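PDB 6THK: pyocin S5 from Pseudomonas aeruginosa PAO1, which probably kills susceptible bacteria by forming channels in the cytoplasmic membrane, which depolarises it and dissipates the cell's energy. Local coordinates for residues Lys366-His371 against Met476-Ala481; Arg347-Gly352 against Ala481-Asp486; Ile457-Ala462 against Leu470-Val475; Asp373-Lys378 against Asn493-Ile498. The protein carries 1 engineered substitution. One frame throughout, in Å; residues are numbered along the deposited sequence.

Contact 1 (Lys366-His371 against Met476-Ala481); sequences KSFEKH and MAVTGA. With ZN (zinc ion), chain H.
Phe368 overlaps Ala481 and Val478 on the neighbouring helix, and through it helix 361-378 leans on helix 468-481. The closest backbone approach is here too, with the CA atoms of Phe368 and Ala481 6.1 Å apart. Phe368 CB and ring atom CD1 both lie 4.3 Å from Ala481 CB; farther out, CE1 comes to 4.2 Å from Val478 CG2. Both methyls meet the ring obliquely. With CG anti to the backbone N (chi1 -167°), the ring extends along the partner helix from Ala481 to Val478, one helical turn back. In the pore-forming domain of channel colicins, helix 468-481 is one arm of the hydrophobic hairpin, most of which is predicted to be transmembrane, and helix 361-378 packs over it. Trp435 and Phe439 both meet the Phe368 ring edge-to-face, so Phe368 also belongs to a small aromatic cluster with them. On another side of helix 361-378, His371, which does not touch 476-481, binds a zinc ion through NE2 at 2.2 Å; Glu485 and Glu489 are the other protein ligands.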
loop_
_atom_site.group_PDB
_atom_site.type_symbol
_atom_site.label_atom_id
_atom_site.label_comp_id
_atom_site.label_asym_id
_atom_site.label_seq_id
_atom_site.Cartn_x
_atom_site.Cartn_y
_atom_site.Cartn_z
ATOM N N LYS A 366 66.836 20.267 9.822
ATOM C CA LYS A 366 68.103 19.609 9.468
ATOM C C LYS A 366 68.361 19.624 7.961
ATOM O O LYS A 366 69.468 19.980 7.562
ATOM C CB LYS A 366 68.177 18.179 10.034
ATOM N N SER A 367 67.343 19.283 7.125
ATOM C CA SER A 367 67.452 19.277 5.655
ATOM C C SER A 367 67.642 20.686 5.122
ATOM O O SER A 367 68.519 20.908 4.289
ATOM C CB SER A 367 66.211 18.664 5.008
ATOM O OG SER A 367 66.012 17.306 5.364
ATOM N N PHE A 368 66.809 21.640 5.605
ATOM C CA PHE A 368 66.829 23.044 5.182
ATOM C C PHE A 368 68.086 23.800 5.615
ATOM O O PHE A 368 68.549 24.656 4.860
ATOM C CB PHE A 368 65.560 23.776 5.639
ATOM C CG PHE A 368 65.346 25.123 4.990
ATOM C CD1 PHE A 368 64.832 25.221 3.700
ATOM C CD2 PHE A 368 65.636 26.298 5.677
ATOM C CE1 PHE A 368 64.625 26.468 3.104
ATOM C CE2 PHE A 368 65.442 27.542 5.075
ATOM C CZ PHE A 368 64.927 27.622 3.797
ATOM N N GLU A 369 68.617 23.508 6.827
ATOM C CA GLU A 369 69.837 24.137 7.361
ATOM C C GLU A 369 71.057 23.775 6.528
ATOM O O GLU A 369 71.921 24.627 6.346
ATOM C CB GLU A 369 70.077 23.777 8.834
ATOM N N LYS A 370 71.107 22.522 6.019
ATOM C CA LYS A 370 72.141 21.963 5.144
ATOM C C LYS A 370 72.319 22.813 3.850
ATOM O O LYS A 370 73.445 23.204 3.531
ATOM C CB LYS A 370 71.806 20.490 4.817
ATOM C CG LYS A 370 72.579 19.898 3.647
ATOM C CD LYS A 370 71.942 18.615 3.179
ATOM C CE LYS A 370 72.978 17.639 2.710
ATOM N NZ LYS A 370 72.521 16.244 2.918
ATOM N N HIS A 371 71.200 23.127 3.141
ATOM C CA HIS A 371 71.188 23.914 1.885
ATOM C C HIS A 371 70.947 25.437 2.061
ATOM O O HIS A 371 71.006 26.202 1.085
ATOM C CB HIS A 371 70.156 23.324 0.904
ATOM C CG HIS A 371 70.580 22.019 0.300
ATOM N ND1 HIS A 371 71.537 21.967 -0.716
ATOM C CD2 HIS A 371 70.181 20.760 0.590
ATOM C CE1 HIS A 371 71.682 20.692 -1.000
ATOM N NE2 HIS A 371 70.897 19.926 -0.249
ATOM N N MET A 476 57.717 26.764 -2.461
ATOM C CA MET A 476 57.886 25.361 -2.855
ATOM C C MET A 476 59.089 24.743 -2.207
ATOM O O MET A 476 59.010 23.589 -1.816
ATOM C CB MET A 476 57.968 25.203 -4.364
ATOM C CG MET A 476 56.700 25.564 -5.052
ATOM S SD MET A 476 56.651 24.909 -6.722
ATOM C CE MET A 476 57.826 26.000 -7.579
ATOM N N ALA A 477 60.180 25.517 -2.033
ATOM C CA ALA A 477 61.398 25.029 -1.377
ATOM C C ALA A 477 61.145 24.687 0.101
ATOM O O ALA A 477 61.488 23.598 0.567
ATOM C CB ALA A 477 62.511 26.051 -1.517
ATOM N N VAL A 478 60.453 25.590 0.771
ATOM C CA VAL A 478 60.075 25.462 2.165
ATOM C C VAL A 478 59.094 24.286 2.383
ATOM O O VAL A 478 59.261 23.503 3.308
ATOM C CB VAL A 478 59.527 26.815 2.643
ATOM C CG1 VAL A 478 58.391 26.649 3.610
ATOM C CG2 VAL A 478 60.638 27.668 3.220
ATOM N N THR A 479 58.081 24.186 1.524
ATOM C CA THR A 479 57.090 23.082 1.503
ATOM C C THR A 479 57.814 21.740 1.241
ATOM O O THR A 479 57.517 20.754 1.904
ATOM C CB THR A 479 56.040 23.361 0.416
ATOM O OG1 THR A 479 55.397 24.591 0.719
ATOM C CG2 THR A 479 55.008 22.262 0.267
ATOM N N GLY A 480 58.747 21.736 0.275
ATOM C CA GLY A 480 59.542 20.576 -0.118
ATOM C C GLY A 480 60.398 20.006 1.002
ATOM O O GLY A 480 60.513 18.789 1.114
ATOM N N ALA A 481 60.997 20.871 1.849
ATOM C CA ALA A 481 61.793 20.458 3.029
ATOM C C ALA A 481 60.925 19.669 4.038
ATOM O O ALA A 481 61.434 18.877 4.830
ATOM C CB ALA A 481 62.373 21.686 3.721
HETATM ZN ZN ZN H . 69.881 18.220 0.803
#

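Contact 2 (Arg347-Gly352 against Ala481-Asp486); sequences RQLAEG and AMIDED. With ZN (zinc ion), chain H.
The turn that leads out of the hydrophobic hairpin into helix 485-498 of the pore-forming domain packs here on the last turns of helix 340-353, through Ile483. Its two branches take separate partners. CD1 meets Leu349 CD1 at 4.1 Å, the two side chains crossing at about a right angle, while CG2 lies 4.0 Å from Gly352 O. The split follows from chi1 of -55°, which puts CG2 anti to the backbone N and swings CG1, with CD1 beyond it, to the side of that N. Gly352 O also accepts a hydrogen bond from Lys356 NZ, so the methyl merely borders a carbonyl that already has a partner. Asp484 holds the N-cap position of helix 485-498 without making a capping bond. One residue on, Glu485 binds zinc through OE2 at 2.2 Å, and its other oxygen, OE1, is probably hydrogen-bonded to Ser367 OG. One carboxylate thus ties the helix start to the metal and to helix 361-378 at once. Beyond the contact, Val455 and Ala451 of helix 451-464 pack on Ile483, Val455 also touches Ala350, and Met482 touches Phe439 and Ile442 of helix 436-446.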
loop_
_atom_site.group_PDB
_atom_site.type_symbol
_atom_site.label_atom_id
_atom_site.label_comp_id
_atom_site.label_asym_id
_atom_site.label_seq_id
_atom_site.Cartn_x
_atom_site.Cartn_y
_atom_site.Cartn_z
ATOM N N ARG A 347 54.482 20.703 -10.432
ATOM C CA ARG A 347 53.995 19.352 -10.748
ATOM C C ARG A 347 54.807 18.255 -10.045
ATOM O O ARG A 347 54.219 17.293 -9.569
ATOM C CB ARG A 347 53.938 19.124 -12.260
ATOM C CG ARG A 347 53.109 17.910 -12.642
ATOM C CD ARG A 347 53.140 17.683 -14.137
ATOM N NE ARG A 347 52.459 18.742 -14.887
ATOM C CZ ARG A 347 51.146 18.790 -15.078
ATOM N NH1 ARG A 347 50.353 17.860 -14.543
ATOM N NH2 ARG A 347 50.612 19.757 -15.814
ATOM N N GLN A 348 56.136 18.406 -9.971
ATOM C CA GLN A 348 56.982 17.439 -9.274
ATOM C C GLN A 348 56.754 17.523 -7.764
ATOM O O GLN A 348 56.811 16.486 -7.094
ATOM C CB GLN A 348 58.458 17.640 -9.602
ATOM C CG GLN A 348 58.864 17.041 -10.953
ATOM C CD GLN A 348 60.352 16.854 -11.029
ATOM O OE1 GLN A 348 60.948 16.168 -10.201
ATOM N NE2 GLN A 348 60.990 17.472 -12.012
ATOM N N LEU A 349 56.460 18.745 -7.235
ATOM C CA LEU A 349 56.156 18.922 -5.817
ATOM C C LEU A 349 54.892 18.143 -5.458
ATOM O O LEU A 349 54.923 17.351 -4.524
ATOM C CB LEU A 349 56.046 20.419 -5.417
ATOM C CG LEU A 349 55.853 20.709 -3.918
ATOM C CD1 LEU A 349 57.103 20.347 -3.118
ATOM C CD2 LEU A 349 55.539 22.173 -3.684
ATOM N N ALA A 350 53.805 18.325 -6.243
ATOM C CA ALA A 350 52.517 17.648 -6.075
ATOM C C ALA A 350 52.581 16.123 -6.225
ATOM O O ALA A 350 51.908 15.400 -5.468
ATOM C CB ALA A 350 51.497 18.223 -7.040
ATOM N N GLU A 351 53.375 15.632 -7.210
ATOM C CA GLU A 351 53.536 14.195 -7.471
ATOM C C GLU A 351 54.406 13.501 -6.418
ATOM O O GLU A 351 54.111 12.370 -6.021
ATOM C CB GLU A 351 54.114 13.960 -8.867
ATOM C CG GLU A 351 54.187 12.496 -9.275
ATOM C CD GLU A 351 52.899 11.683 -9.215
ATOM O OE1 GLU A 351 51.796 12.267 -9.362
ATOM O OE2 GLU A 351 53.007 10.441 -9.094
ATOM N N GLY A 352 55.471 14.169 -6.000
ATOM C CA GLY A 352 56.388 13.651 -4.995
ATOM C C GLY A 352 55.817 13.607 -3.592
ATOM O O GLY A 352 56.414 12.978 -2.718
ATOM N N ALA A 481 60.997 20.871 1.849
ATOM C CA ALA A 481 61.793 20.458 3.029
ATOM C C ALA A 481 60.925 19.669 4.038
ATOM O O ALA A 481 61.434 18.877 4.830
ATOM C CB ALA A 481 62.373 21.686 3.721
ATOM N N MET A 482 59.614 19.893 3.988
ATOM C CA MET A 482 58.642 19.272 4.879
ATOM C C MET A 482 58.123 17.939 4.330
ATOM O O MET A 482 57.365 17.242 5.013
ATOM C CB MET A 482 57.482 20.248 5.071
ATOM C CG MET A 482 56.886 20.186 6.428
ATOM S SD MET A 482 57.932 20.986 7.632
ATOM C CE MET A 482 57.733 19.890 9.013
ATOM N N ILE A 483 58.534 17.598 3.085
ATOM C CA ILE A 483 58.082 16.407 2.370
ATOM C C ILE A 483 59.212 15.414 2.103
ATOM O O ILE A 483 59.221 14.323 2.677
ATOM C CB ILE A 483 57.324 16.802 1.070
ATOM C CG1 ILE A 483 56.162 17.774 1.372
ATOM C CG2 ILE A 483 56.844 15.556 0.308
ATOM C CD1 ILE A 483 55.514 18.453 0.158
ATOM N N ASP A 484 60.159 15.800 1.241
ATOM C CA ASP A 484 61.260 14.959 0.794
ATOM C C ASP A 484 62.468 15.830 0.529
ATOM O O ASP A 484 62.319 16.920 -0.026
ATOM C CB ASP A 484 60.838 14.265 -0.531
ATOM C CG ASP A 484 61.646 13.057 -0.967
ATOM O OD1 ASP A 484 62.519 12.609 -0.187
ATOM O OD2 ASP A 484 61.374 12.526 -2.077
ATOM N N GLU A 485 63.664 15.313 0.862
ATOM C CA GLU A 485 64.962 15.951 0.634
ATOM C C GLU A 485 65.207 16.267 -0.845
ATOM O O GLU A 485 65.733 17.339 -1.137
ATOM C CB GLU A 485 66.116 15.089 1.186
ATOM C CG GLU A 485 67.471 15.792 1.207
ATOM C CD GLU A 485 68.023 16.282 2.534
ATOM O OE1 GLU A 485 67.749 15.648 3.580
ATOM O OE2 GLU A 485 68.800 17.261 2.514
ATOM N N ASP A 486 64.841 15.344 -1.771
ATOM C CA ASP A 486 65.032 15.543 -3.215
ATOM C C ASP A 486 64.092 16.608 -3.769
ATOM O O ASP A 486 64.459 17.285 -4.729
ATOM C CB ASP A 486 64.983 14.228 -4.029
ATOM C CG ASP A 486 63.736 13.375 -3.892
ATOM O OD1 ASP A 486 62.674 13.793 -4.396
ATOM O OD2 ASP A 486 63.844 12.245 -3.353
HETATM ZN ZN ZN H . 69.881 18.220 0.803
#

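Contact 3 (Ile457-Ala462 against Leu470-Val475); sequences IAFATA and LGFALV
Apolar packing carries most of the contact between Ala458, Ala462 and Phe459 on one helix and Phe472 and Val475 on the other. Small methyls receive large groups: Ala458 CB touches Val475 CG1 at 3.7 Å, and a turn farther along Ala462 CB reaches Phe472 CD1 obliquely, also at 3.7 Å. Having CG anti to the backbone N (chi1 -179°) brings the Phe472 ring across to the facing helix, where CD1 and CE1 meet Ala462 CB. The aromatic pair meets more loosely, Phe459 CD1 lying at the ring edge, 4.2 Å from Phe472 CZ. A polar atom borders the same rim: Ala458 O lies in the ring plane, 3.9 Å from Phe472 CE1. Between the two helices nothing polar is shared. Thr461 OG1 donates to Ile457 O in its own helix at 2.7 Å, with a C=O...donor angle of 154°, and also hydrogen-bonds with Tyr423 OH. Thr461 N grips Ile457 O from the opposite carbonyl face, at 3.2 Å. The axes of segments 457-462 and 470-475 run antiparallel, at 170°, 10.1 Å apart at closest. Two apolar helices joined by a tight turn are the hallmark of the colicin hydrophobic hairpin, most of it predicted to be transmembrane and buried in this soluble form.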
loop_
_atom_site.group_PDB
_atom_site.type_symbol
_atom_site.label_atom_id
_atom_site.label_comp_id
_atom_site.label_asym_id
_atom_site.label_seq_id
_atom_site.Cartn_x
_atom_site.Cartn_y
_atom_site.Cartn_z
ATOM N N ILE A 457 48.330 24.104 0.163
ATOM C CA ILE A 457 48.599 25.363 0.833
ATOM C C ILE A 457 49.565 26.197 -0.007
ATOM O O ILE A 457 49.366 27.391 -0.187
ATOM C CB ILE A 457 49.181 25.113 2.231
ATOM C CG1 ILE A 457 48.076 24.670 3.182
ATOM C CG2 ILE A 457 49.883 26.347 2.752
ATOM C CD1 ILE A 457 48.575 24.224 4.530
ATOM N N ALA A 458 50.605 25.552 -0.521
ATOM C CA ALA A 458 51.604 26.200 -1.390
ATOM C C ALA A 458 50.962 26.772 -2.654
ATOM O O ALA A 458 51.196 27.920 -3.011
ATOM C CB ALA A 458 52.693 25.200 -1.757
ATOM N N PHE A 459 50.137 25.979 -3.301
ATOM C CA PHE A 459 49.430 26.335 -4.526
ATOM C C PHE A 459 48.326 27.386 -4.266
ATOM O O PHE A 459 48.224 28.335 -5.046
ATOM C CB PHE A 459 48.873 25.068 -5.213
ATOM C CG PHE A 459 49.881 24.074 -5.788
ATOM C CD1 PHE A 459 51.251 24.254 -5.608
ATOM C CD2 PHE A 459 49.454 22.956 -6.502
ATOM C CE1 PHE A 459 52.176 23.350 -6.159
ATOM C CE2 PHE A 459 50.376 22.056 -7.044
ATOM C CZ PHE A 459 51.731 22.266 -6.877
ATOM N N ALA A 460 47.519 27.237 -3.164
ATOM C CA ALA A 460 46.443 28.199 -2.800
ATOM C C ALA A 460 47.018 29.614 -2.613
ATOM O O ALA A 460 46.389 30.601 -3.010
ATOM C CB ALA A 460 45.715 27.750 -1.533
ATOM N N THR A 461 48.255 29.689 -2.081
ATOM C CA THR A 461 49.025 30.924 -1.900
ATOM C C THR A 461 49.306 31.626 -3.250
ATOM O O THR A 461 49.070 32.819 -3.353
ATOM C CB THR A 461 50.302 30.615 -1.116
ATOM O OG1 THR A 461 49.920 30.051 0.136
ATOM C CG2 THR A 461 51.140 31.846 -0.864
ATOM N N ALA A 462 49.794 30.896 -4.279
ATOM C CA ALA A 462 50.091 31.447 -5.609
ATOM C C ALA A 462 48.868 32.049 -6.291
ATOM O O ALA A 462 49.029 32.917 -7.136
ATOM C CB ALA A 462 50.673 30.361 -6.495
ATOM N N LEU A 470 59.880 34.268 -7.635
ATOM C CA LEU A 470 60.812 34.032 -6.545
ATOM C C LEU A 470 60.094 33.561 -5.291
ATOM O O LEU A 470 60.425 32.520 -4.749
ATOM C CB LEU A 470 61.632 35.284 -6.253
ATOM C CG LEU A 470 62.636 35.155 -5.115
ATOM C CD1 LEU A 470 63.583 33.998 -5.361
ATOM C CD2 LEU A 470 63.404 36.443 -4.910
ATOM N N GLY A 471 59.136 34.346 -4.815
ATOM C CA GLY A 471 58.340 33.951 -3.655
ATOM C C GLY A 471 57.717 32.571 -3.842
ATOM O O GLY A 471 57.789 31.731 -2.936
ATOM N N PHE A 472 57.156 32.287 -5.036
ATOM C CA PHE A 472 56.523 30.971 -5.285
ATOM C C PHE A 472 57.525 29.814 -5.231
ATOM O O PHE A 472 57.200 28.776 -4.685
ATOM C CB PHE A 472 55.693 30.942 -6.571
ATOM C CG PHE A 472 55.005 29.618 -6.849
ATOM C CD1 PHE A 472 54.124 29.063 -5.925
ATOM C CD2 PHE A 472 55.191 28.962 -8.057
ATOM C CE1 PHE A 472 53.466 27.859 -6.192
ATOM C CE2 PHE A 472 54.542 27.747 -8.319
ATOM C CZ PHE A 472 53.673 27.211 -7.388
ATOM N N ALA A 473 58.751 30.032 -5.713
ATOM C CA ALA A 473 59.833 29.066 -5.671
ATOM C C ALA A 473 60.305 28.851 -4.223
ATOM O O ALA A 473 60.573 27.709 -3.848
ATOM C CB ALA A 473 60.991 29.544 -6.534
ATOM N N LEU A 474 60.431 29.934 -3.417
ATOM C CA LEU A 474 60.852 29.825 -2.011
ATOM C C LEU A 474 59.779 29.075 -1.198
ATOM O O LEU A 474 60.131 28.266 -0.335
ATOM C CB LEU A 474 61.130 31.215 -1.430
ATOM C CG LEU A 474 61.646 31.300 0.004
ATOM C CD1 LEU A 474 62.894 30.450 0.203
ATOM C CD2 LEU A 474 61.961 32.739 0.364
ATOM N N VAL A 475 58.516 29.283 -1.557
ATOM C CA VAL A 475 57.397 28.609 -0.922
ATOM C C VAL A 475 57.497 27.114 -1.204
ATOM O O VAL A 475 57.373 26.302 -0.305
ATOM C CB VAL A 475 56.055 29.136 -1.441
ATOM C CG1 VAL A 475 54.969 28.100 -1.259
ATOM C CG2 VAL A 475 55.688 30.426 -0.739
#

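Contact 4 (Asp373-Lys378 against Asn493-Ile498); sequences DALNKK and NLVISI
No flat side chain takes part where Leu375 meets Val495 and Lys378 meets Ile496: methyls of Leu375, Val495 and Ile496 and the Lys378 chain make the contact. It joins the end of helix 361-378 to the end of helix 485-498, the last helix of the colicin-type pore-forming bundle. On the buried side, Leu375 CD1 approaches Val495 CG1 at 4.4 Å, a light touch. Both torsions of Leu375 lie off the staggered positions (chi1 -133°, chi2 103°), and its end comes nearer to the other helix than its first bond would suggest. Leu474 of helix 468-481 packs on Leu375, and Ala473 of the same helix on Val495, so the hydrophobic hairpin lies beneath this side. Toward solvent, Ala374 CB faces Ile496 CD1 at 4.5 Å. The nearest CA atoms, those of Lys378 and Ile496, are 7.4 Å apart. The aliphatic part of Lys378 passes alongside Ile496, CD coming to 4.5 Å from CG2, while the charged end stays at the exposed border, with Lys378 NZ 4.2 Å from that same methyl, Ile496 CG2.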
loop_
_atom_site.group_PDB
_atom_site.type_symbol
_atom_site.label_atom_id
_atom_site.label_comp_id
_atom_site.label_asym_id
_atom_site.label_seq_id
_atom_site.Cartn_x
_atom_site.Cartn_y
_atom_site.Cartn_z
ATOM N N ASP A 373 72.757 28.128 3.690
ATOM C CA ASP A 373 73.852 29.125 3.559
ATOM C C ASP A 373 73.824 29.928 2.248
ATOM O O ASP A 373 73.891 31.161 2.293
ATOM C CB ASP A 373 75.224 28.473 3.774
ATOM N N ALA A 374 73.664 29.236 1.131
ATOM C CA ALA A 374 73.623 29.868 -0.172
ATOM C C ALA A 374 72.450 30.821 -0.304
ATOM O O ALA A 374 72.581 31.897 -0.877
ATOM C CB ALA A 374 73.555 28.805 -1.255
ATOM N N LEU A 375 71.305 30.424 0.238
ATOM C CA LEU A 375 70.092 31.223 0.141
ATOM C C LEU A 375 70.172 32.595 0.790
ATOM O O LEU A 375 69.731 33.572 0.204
ATOM C CB LEU A 375 68.935 30.455 0.770
ATOM C CG LEU A 375 67.604 30.357 0.031
ATOM C CD1 LEU A 375 67.472 28.989 -0.612
ATOM C CD2 LEU A 375 66.473 30.586 1.017
ATOM N N ASN A 376 70.723 32.686 1.992
ATOM C CA ASN A 376 70.818 33.989 2.639
ATOM C C ASN A 376 71.733 34.952 1.905
ATOM O O ASN A 376 71.447 36.142 1.815
ATOM C CB ASN A 376 71.218 33.897 4.108
ATOM C CG ASN A 376 71.064 35.227 4.823
ATOM O OD1 ASN A 376 70.111 35.962 4.576
ATOM N ND2 ASN A 376 72.007 35.548 5.702
ATOM N N LYS A 377 72.842 34.428 1.400
ATOM C CA LYS A 377 73.833 35.230 0.678
ATOM C C LYS A 377 73.341 35.687 -0.697
ATOM O O LYS A 377 73.562 36.843 -1.048
ATOM C CB LYS A 377 75.175 34.492 0.569
ATOM N N LYS A 378 72.663 34.801 -1.457
ATOM C CA LYS A 378 72.145 35.122 -2.796
ATOM C C LYS A 378 70.791 35.875 -2.782
ATOM O O LYS A 378 70.398 36.432 -3.809
ATOM C CB LYS A 378 72.083 33.869 -3.695
ATOM C CG LYS A 378 73.412 33.557 -4.368
ATOM C CD LYS A 378 73.231 32.934 -5.750
ATOM C CE LYS A 378 74.553 32.776 -6.467
ATOM N NZ LYS A 378 74.388 32.290 -7.867
ATOM N N ASN A 493 67.327 24.548 -6.216
ATOM C CA ASN A 493 68.007 24.820 -7.488
ATOM C C ASN A 493 67.243 25.883 -8.256
ATOM O O ASN A 493 67.856 26.857 -8.674
ATOM C CB ASN A 493 68.134 23.563 -8.332
ATOM C CG ASN A 493 69.052 22.496 -7.779
ATOM O OD1 ASN A 493 68.983 21.332 -8.204
ATOM N ND2 ASN A 493 69.941 22.847 -6.840
ATOM N N LEU A 494 65.903 25.747 -8.363
ATOM C CA LEU A 494 65.053 26.737 -9.036
ATOM C C LEU A 494 65.177 28.139 -8.421
ATOM O O LEU A 494 65.264 29.096 -9.176
ATOM C CB LEU A 494 63.595 26.287 -9.077
ATOM C CG LEU A 494 62.575 27.185 -9.796
ATOM C CD1 LEU A 494 62.901 27.350 -11.291
ATOM C CD2 LEU A 494 61.157 26.641 -9.603
ATOM N N VAL A 495 65.199 28.259 -7.071
ATOM C CA VAL A 495 65.348 29.553 -6.376
ATOM C C VAL A 495 66.661 30.214 -6.834
ATOM O O VAL A 495 66.627 31.320 -7.361
ATOM C CB VAL A 495 65.295 29.414 -4.828
ATOM C CG1 VAL A 495 65.619 30.734 -4.141
ATOM C CG2 VAL A 495 63.939 28.895 -4.364
ATOM N N ILE A 496 67.761 29.489 -6.720
ATOM C CA ILE A 496 69.066 30.001 -7.088
ATOM C C ILE A 496 69.117 30.365 -8.557
ATOM O O ILE A 496 69.713 31.360 -8.938
ATOM C CB ILE A 496 70.159 28.972 -6.785
ATOM C CG1 ILE A 496 70.455 28.941 -5.287
ATOM C CG2 ILE A 496 71.409 29.287 -7.581
ATOM C CD1 ILE A 496 70.986 27.613 -4.803
ATOM N N SER A 497 68.525 29.505 -9.374
ATOM C CA SER A 497 68.462 29.688 -10.813
ATOM C C SER A 497 67.643 30.925 -11.124
ATOM O O SER A 497 67.931 31.647 -12.064
ATOM C CB SER A 497 67.863 28.443 -11.476
ATOM O OG SER A 497 67.060 28.755 -12.600
ATOM N N ILE A 498 66.632 31.180 -10.305
ATOM C CA ILE A 498 65.764 32.333 -10.495
ATOM C C ILE A 498 66.498 33.591 -10.117
ATOM O O ILE A 498 66.162 34.675 -10.565
ATOM C CB ILE A 498 64.496 32.266 -9.636
ATOM C CG1 ILE A 498 63.415 31.466 -10.341
ATOM C CG2 ILE A 498 63.977 33.661 -9.342
ATOM C CD1 ILE A 498 62.246 31.148 -9.446
#

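How the contacts relate
All four contacts lie in the helical bundle at one end of this very long molecule, with centres 10 to 18 Å apart. Contacts 1 and 3 share helix 468-481, contacts 1 and 4 helix 361-378, and contacts 2 and 4 helix 485-498; contacts 1 and 2 also share Ala481 and one zinc ion. Contact 3, the hairpin itself, is local in sequence, whereas the others link residues more than 100 positions apart. Along the chain, contact 2 encloses contact 1, which encloses contact 3, while contact 4 crosses contacts 1 and 2. Helices 340-353, 361-378 and 485-498 thus pack around the hydrophobic hairpin, consistent with a soluble form that shields it before membrane insertion.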